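Local coordinates for DUF3887 domain-containing protein (Ruminococcus gnavus, PDB 4HYZ) that is of unknown function but belongs to the DUF3887 family of the NTF2 clan, whose cone-like folds often enclose a ligand-binding or catalytic pocket, at residues A20-D23 and I24-A27; D31-S34 and W35-R38. All blocks are in the same frame, centred on the assembly; numbering follows the deposited sequence.

Interaction 1. Residues A20-D23 and I24-A27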
loop_
_atom_site.group_PDB
_atom_site.type_symbol
_atom_site.label_atom_id
_atom_site.label_comp_id
_atom_site.label_asym_id
_atom_site.label_seq_id
_atom_site.Cartn_x
_atom_site.Cartn_y
_atom_site.Cartn_z
ATOM N N ALA A 20 -9.400 14.765 -11.008
ATOM C CA ALA A 20 -10.404 14.346 -10.028
ATOM C C ALA A 20 -11.112 15.583 -9.449
ATOM O O ALA A 20 -12.330 15.590 -9.303
ATOM C CB ALA A 20 -9.750 13.527 -8.909
HETATM N N MSE A 21 -10.345 16.638 -9.146
HETATM C CA MSE A 21 -10.938 17.878 -8.621
HETATM C C MSE A 21 -11.868 18.526 -9.660
HETATM O O MSE A 21 -12.981 18.960 -9.319
HETATM C CB MSE A 21 -9.850 18.851 -8.189
HETATM C CG MSE A 21 -9.078 18.353 -6.969
HETATM SE SE MSE A 21 -7.882 19.735 -6.338
HETATM C CE MSE A 21 -6.524 19.698 -7.764
ATOM N N GLU A 22 -11.442 18.535 -10.931
ATOM C CA GLU A 22 -12.268 19.081 -12.034
ATOM C C GLU A 22 -13.514 18.245 -12.249
ATOM O O GLU A 22 -14.587 18.786 -12.392
ATOM C CB GLU A 22 -11.463 19.125 -13.328
ATOM C CG GLU A 22 -10.523 20.299 -13.356
ATOM C CD GLU A 22 -9.385 20.208 -14.341
ATOM O OE1 GLU A 22 -9.168 19.124 -14.928
ATOM O OE2 GLU A 22 -8.650 21.212 -14.456
ATOM N N ASP A 23 -13.372 16.915 -12.237
ATOM C CA ASP A 23 -14.487 16.001 -12.455
ATOM C C ASP A 23 -15.502 16.047 -11.301
ATOM O O ASP A 23 -16.695 15.886 -11.546
ATOM C CB ASP A 23 -13.967 14.578 -12.709
ATOM C CG ASP A 23 -13.265 14.459 -14.057
ATOM O OD1 ASP A 23 -13.309 15.441 -14.852
ATOM O OD2 ASP A 23 -12.648 13.409 -14.311
ATOM N N ILE A 24 -15.048 16.287 -10.058
ATOM C CA ILE A 24 -15.985 16.401 -8.928
ATOM C C ILE A 24 -16.727 17.745 -9.050
ATOM O O ILE A 24 -17.922 17.793 -8.778
ATOM C CB ILE A 24 -15.306 16.199 -7.552
ATOM C CG1 ILE A 24 -14.924 14.717 -7.386
ATOM C CG2 ILE A 24 -16.197 16.692 -6.381
ATOM C CD1 ILE A 24 -13.814 14.489 -6.362
ATOM N N GLU A 25 -16.044 18.806 -9.518
ATOM C CA GLU A 25 -16.691 20.104 -9.754
ATOM C C GLU A 25 -17.741 19.982 -10.851
ATOM O O GLU A 25 -18.795 20.569 -10.734
ATOM C CB GLU A 25 -15.675 21.179 -10.136
ATOM C CG GLU A 25 -14.788 21.625 -8.986
ATOM C CD GLU A 25 -13.497 22.306 -9.417
ATOM O OE1 GLU A 25 -13.172 22.322 -10.630
ATOM O OE2 GLU A 25 -12.758 22.742 -8.511
ATOM N N ILE A 26 -17.479 19.200 -11.899
ATOM C CA ILE A 26 -18.448 18.978 -12.991
ATOM C C ILE A 26 -19.642 18.187 -12.418
ATOM O O ILE A 26 -20.773 18.497 -12.758
ATOM C CB ILE A 26 -17.795 18.303 -14.236
ATOM C CG1 ILE A 26 -16.790 19.271 -14.962
ATOM C CG2 ILE A 26 -18.859 17.820 -15.225
ATOM C CD1 ILE A 26 -15.464 18.433 -15.674
ATOM N N ALA A 27 -19.403 17.189 -11.538
ATOM C CA ALA A 27 -20.489 16.436 -10.886
ATOM C C ALA A 27 -21.348 17.362 -10.008
ATOM O O ALA A 27 -22.572 17.289 -10.071
ATOM C CB ALA A 27 -19.924 15.302 -10.040
#
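Helix 13-28, the long helix that lies across the curved antiparallel sheet of this NTF2-like fold, supplies one full set of i to i+4 contacts where Ala20 to Asp23 hand over to Ile24 to Ala27. Four backbone bonds join the two turns: Ile24 N gives to Ala20 O at 2.9 Å, Glu25 N to Met21 O at 3.1 Å, and Ile26 N to Glu22 O and Ala27 N to Asp23 O follow one residue at a time. The N-H...O angles run from 149° to 155°, as in a regular alpha helix.

On the sheet side, Ile24 turns CG1 toward the preceding turn, because CG1 stands anti to its own carbonyl carbon (chi1 -71°); CG1 comes to 3.3 Å from Ala20 O. Ala20 and Ile24 face strands 81-92 and 95-103, where Val86, Leu101, Ile88 and Tyr99 receive them, and Ala27 reaches Phe112 of the last strand.

Asp23 is buried, yet its carboxylate is well supplied: OD2 bonds to Tyr103 OH, while OD1 takes Gln19 NE2 from the turn before, and Arg38 as well. These partners hold the group in place.

The outer surface is more polar. Glu25 runs back along the helix in an extended chain, its CG 3.2 Å from Met21 O, and its OE1 bonds to a glycerol probably taken from the crystallisation liquor. Glu22 turns to Lys18 instead, in a salt bridge through OE2, and the two carboxylates stand apart, with 6.0 Å between Glu22 OE2 and Glu25 OE1. Between these faces, Ile26 lies alongside Asp23, its CD1 3.8 Å from Asp23 OD1.

Interaction 2. Residues D31-S34 and W35-R38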
loop_
_atom_site.group_PDB
_atom_site.type_symbol
_atom_site.label_atom_id
_atom_site.label_comp_id
_atom_site.label_asym_id
_atom_site.label_seq_id
_atom_site.Cartn_x
_atom_site.Cartn_y
_atom_site.Cartn_z
ATOM N N ASP A 31 -24.933 19.466 -14.101
ATOM C CA ASP A 31 -25.017 19.332 -15.560
ATOM C C ASP A 31 -24.692 17.873 -15.913
ATOM O O ASP A 31 -23.517 17.507 -16.045
ATOM C CB ASP A 31 -24.063 20.327 -16.256
ATOM C CG ASP A 31 -24.163 20.392 -17.761
ATOM O OD1 ASP A 31 -24.616 19.405 -18.372
ATOM O OD2 ASP A 31 -23.755 21.406 -18.334
ATOM N N TYR A 32 -25.745 17.046 -16.045
ATOM C CA TYR A 32 -25.645 15.618 -16.340
ATOM C C TYR A 32 -24.837 15.322 -17.621
ATOM O O TYR A 32 -23.983 14.439 -17.606
ATOM C CB TYR A 32 -27.049 14.978 -16.443
ATOM C CG TYR A 32 -27.015 13.550 -16.936
ATOM C CD1 TYR A 32 -26.311 12.568 -16.241
ATOM C CD2 TYR A 32 -27.622 13.192 -18.132
ATOM C CE1 TYR A 32 -26.223 11.262 -16.720
ATOM C CE2 TYR A 32 -27.568 11.883 -18.607
ATOM C CZ TYR A 32 -26.853 10.923 -17.908
ATOM O OH TYR A 32 -26.798 9.640 -18.385
ATOM N N GLU A 33 -25.132 16.034 -18.722
ATOM C CA GLU A 33 -24.466 15.813 -20.000
ATOM C C GLU A 33 -22.964 16.147 -19.943
ATOM O O GLU A 33 -22.189 15.411 -20.564
ATOM C CB GLU A 33 -25.171 16.573 -21.151
ATOM C CG GLU A 33 -26.591 16.069 -21.425
ATOM C CD GLU A 33 -26.791 14.625 -21.871
ATOM O OE1 GLU A 33 -25.822 14.001 -22.362
ATOM O OE2 GLU A 33 -27.939 14.135 -21.781
ATOM N N SER A 34 -22.540 17.197 -19.167
ATOM C CA SER A 34 -21.108 17.504 -19.038
ATOM C C SER A 34 -20.419 16.421 -18.235
ATOM O O SER A 34 -19.317 16.016 -18.589
ATOM C CB SER A 34 -20.868 18.858 -18.407
ATOM O OG SER A 34 -21.350 19.858 -19.286
ATOM N N TRP A 35 -21.096 15.925 -17.176
ATOM C CA TRP A 35 -20.563 14.882 -16.311
ATOM C C TRP A 35 -20.433 13.597 -17.099
ATOM O O TRP A 35 -19.351 13.013 -17.098
ATOM C CB TRP A 35 -21.438 14.714 -15.063
ATOM C CG TRP A 35 -21.002 13.604 -14.146
ATOM C CD1 TRP A 35 -19.979 13.631 -13.240
ATOM C CD2 TRP A 35 -21.615 12.311 -14.021
ATOM N NE1 TRP A 35 -19.926 12.442 -12.553
ATOM C CE2 TRP A 35 -20.931 11.619 -12.998
ATOM C CE3 TRP A 35 -22.686 11.673 -14.674
ATOM C CZ2 TRP A 35 -21.281 10.322 -12.608
ATOM C CZ3 TRP A 35 -23.047 10.399 -14.267
ATOM C CH2 TRP A 35 -22.345 9.734 -13.256
ATOM N N LYS A 36 -21.485 13.211 -17.855
ATOM C CA LYS A 36 -21.470 12.013 -18.717
ATOM C C LYS A 36 -20.300 12.064 -19.736
ATOM O O LYS A 36 -19.637 11.051 -19.948
ATOM C CB LYS A 36 -22.807 11.880 -19.454
ATOM C CG LYS A 36 -22.960 10.620 -20.303
ATOM C CD LYS A 36 -24.432 10.338 -20.669
ATOM C CE LYS A 36 -24.877 10.989 -21.953
ATOM N NZ LYS A 36 -24.337 10.312 -23.164
ATOM N N SER A 37 -20.037 13.242 -20.322
ATOM C CA SER A 37 -19.000 13.464 -21.334
ATOM C C SER A 37 -17.575 13.215 -20.789
ATOM O O SER A 37 -16.642 13.083 -21.588
ATOM C CB SER A 37 -19.097 14.877 -21.913
ATOM O OG SER A 37 -18.462 15.831 -21.069
ATOM N N ARG A 38 -17.412 13.158 -19.447
ATOM C CA ARG A 38 -16.106 12.931 -18.817
ATOM C C ARG A 38 -15.767 11.417 -18.707
ATOM O O ARG A 38 -14.638 11.063 -18.385
ATOM C CB ARG A 38 -16.042 13.650 -17.463
ATOM C CG ARG A 38 -15.849 15.183 -17.614
ATOM C CD ARG A 38 -14.481 15.536 -18.225
ATOM N NE ARG A 38 -13.436 14.803 -17.500
ATOM C CZ ARG A 38 -12.626 13.871 -17.991
ATOM N NH1 ARG A 38 -12.539 13.673 -19.305
ATOM N NH2 ARG A 38 -11.837 13.188 -17.184
#
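Backbone bonds bring Trp35, Lys36 and Ser37 onto Asp31, Tyr32 and Glu33: Trp35 N gives to Asp31 O in the carbonyl plane, Lys36 N to Tyr32 O at 2.8 Å, and Ser37 N to Glu33 O. Ser37 adds its side chain, OG giving to Ser34 O at 2.6 Å; chi1 of 82° places OG between its own N and carbonyl carbon, which turns it back to Ser34 O. Asp31 is the N-cap of short helix 32-36, its OD1 taking Ser34 N at 3.1 Å from above the carboxylate plane.

Among the apolar contacts, Tyr32 CD1 meets Trp35 CE3 at 4.0 Å, the rings set obliquely, while Lys36 CB lies over a face of the tyrosine and Lys36 CD stands 3.4 Å from Tyr32 OH. Were Tyr32 an alanine, a gap would probably open beside the indole and the aliphatic part of Lys36 would lose the ring it lies against. The indole also stacks on Tyr52 and meets Phe112 edge-to-face.

The charged pair is looser: Glu33 and Lys36 run side by side, Glu33 OE1 meeting Lys36 CE at 3.2 Å, with Lys36 NZ further off at 4.1 Å, beyond a salt bridge.

In the fold
From the N terminus, strand 2-4 leads to helix 13-28, where interaction 1 joins successive turns. A short connection then gives way to helix 32-36 and interaction 2. Both contacts are local and follow in series, neither nesting nor crossing; neither closes a long loop. Their centres lie 10 Å apart, and the two contacts touch: the helices meet where Ile26 CG2 packs on Trp35 N and Ala27 CB lies 3.6 Å from Trp35 CD1, and in the loop after helix 32-36, Arg38 NE makes a salt bridge to Asp23 OD1 at 2.7 Å. Arg38 also reaches Met107 and Asn108, tying the end of interaction 2 to the approach to strand 109-113.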